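Local coordinates for protein Two-component system sensor histidine kinase (Bacteroides thetaiotaomicron, PDB 3OTT) that probably senses saccharides through this extracellular beta-propeller region and relays the signal by histidine phosphorylation to control transcription, at residues 379-382 / 386-389. Residues are numbered along the deposited sequence; the frame is centred on the assembly and turned at random.
Sequences YEDK and LWIA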
# COMPACT_ATOMS: atom_id res chain seq x y z
N TYR B 379 -28.72 4.57 1.09
CA TYR B 379 -29.91 5.31 0.80
C TYR B 379 -29.91 6.68 1.49
O TYR B 379 -29.56 6.83 2.67
CB TYR B 379 -31.09 4.50 1.27
CG TYR B 379 -32.43 5.19 1.17
CD1 TYR B 379 -33.03 5.41 -0.09
CD2 TYR B 379 -33.09 5.59 2.30
CE1 TYR B 379 -34.26 6.04 -0.20
CE2 TYR B 379 -34.33 6.23 2.21
CZ TYR B 379 -34.90 6.44 0.95
OH TYR B 379 -36.11 7.03 0.85
N GLU B 380 -30.35 7.69 0.77
CA GLU B 380 -30.56 8.99 1.39
C GLU B 380 -32.05 9.27 1.51
O GLU B 380 -32.77 9.17 0.50
CB GLU B 380 -29.87 10.10 0.54
CG GLU B 380 -29.85 11.40 1.27
CD GLU B 380 -29.17 12.55 0.53
OE1 GLU B 380 -28.30 12.37 -0.37
OE2 GLU B 380 -29.49 13.66 0.90
N ASP B 381 -32.53 9.61 2.69
CA ASP B 381 -34.00 9.81 2.89
C ASP B 381 -34.52 11.19 2.48
O ASP B 381 -33.79 11.97 1.82
CB ASP B 381 -34.47 9.46 4.30
CG ASP B 381 -33.97 10.44 5.38
OD1 ASP B 381 -33.59 11.60 5.06
OD2 ASP B 381 -33.96 10.04 6.58
N LYS B 382 -35.76 11.50 2.89
CA LYS B 382 -36.46 12.72 2.46
C LYS B 382 -35.92 13.92 3.17
O LYS B 382 -36.14 15.04 2.73
CB LYS B 382 -37.99 12.68 2.76
CG LYS B 382 -38.74 11.42 2.32
CD LYS B 382 -38.68 11.20 0.81
CE LYS B 382 -39.75 10.16 0.42
NZ LYS B 382 -39.52 9.71 -0.94
N LEU B 386 -28.52 10.02 5.71
CA LEU B 386 -27.89 8.94 5.00
C LEU B 386 -28.10 7.62 5.80
O LEU B 386 -27.68 7.54 6.95
CB LEU B 386 -26.40 9.27 4.89
CG LEU B 386 -25.57 8.50 3.82
CD1 LEU B 386 -25.22 7.17 4.27
CD2 LEU B 386 -26.29 8.39 2.48
N TRP B 387 -28.74 6.63 5.19
CA TRP B 387 -28.90 5.33 5.83
C TRP B 387 -28.14 4.17 5.11
O TRP B 387 -28.00 4.19 3.89
CB TRP B 387 -30.35 4.94 5.88
CG TRP B 387 -31.23 5.91 6.70
CD1 TRP B 387 -31.84 7.01 6.22
CD2 TRP B 387 -31.63 5.79 8.07
NE1 TRP B 387 -32.57 7.60 7.19
CE2 TRP B 387 -32.47 6.87 8.34
CE3 TRP B 387 -31.38 4.85 9.08
CZ2 TRP B 387 -33.05 7.07 9.58
CZ3 TRP B 387 -31.94 5.04 10.30
CH2 TRP B 387 -32.77 6.15 10.55
N ILE B 388 -27.64 3.18 5.85
CA ILE B 388 -27.01 2.04 5.19
C ILE B 388 -27.63 0.75 5.74
O ILE B 388 -27.99 0.69 6.95
CB ILE B 388 -25.45 2.06 5.28
CG1 ILE B 388 -25.03 2.12 6.74
CG2 ILE B 388 -24.79 3.32 4.50
CD1 ILE B 388 -23.57 1.61 6.94
N ALA B 389 -27.78 -0.24 4.87
CA ALA B 389 -28.23 -1.53 5.33
C ALA B 389 -27.02 -2.43 5.28
O ALA B 389 -26.24 -2.41 4.27
CB ALA B 389 -29.39 -2.09 4.42
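Tyr379 and Trp387 face each other as an antiparallel hydrogen-bonded pair, with Tyr379 N donating to Trp387 O at 2.9 Å and Trp387 N to Tyr379 O at 2.7 Å. Glu380 and Leu386 form the next, non-hydrogen-bonded pair, where the hairpin's strands end and its turn begins. On one face, the Tyr379 and Trp387 side chains project together, and the rings approach only loosely, with Tyr379 CD2 4.4 Å from Trp387 CD1. The indole swings toward the turn and gives its N-H to Asp381: Trp387 NE1 lies 2.9 Å from Asp381 OD2 in a nearly straight bond (170° at the hydrogen). The acceptor sits in the indole plane, yet the donor comes from above the carboxylate plane, the two planes being 58° apart. Asp381 CG lies between its backbone N and carbonyl carbon (chi1 69°), which lets OD1 take the backbone N-H groups of Glu383 and Gln385 and brace the turn, while OD2 also forms a salt bridge with Lys446. A phenylalanine in place of Trp387 has no N-H to give, and Asp381 OD2, left with Lys446, would probably be held less firmly against this strand. On the opposite face, Leu386 CD2 reaches to 3.6 Å from Tyr379 O. The hairpin joins the first two strands of a four-stranded propeller blade; strand 393-398 continues it beyond Leu386 and Trp387, while Tyr379 packs against strand 421-426 of the following blade.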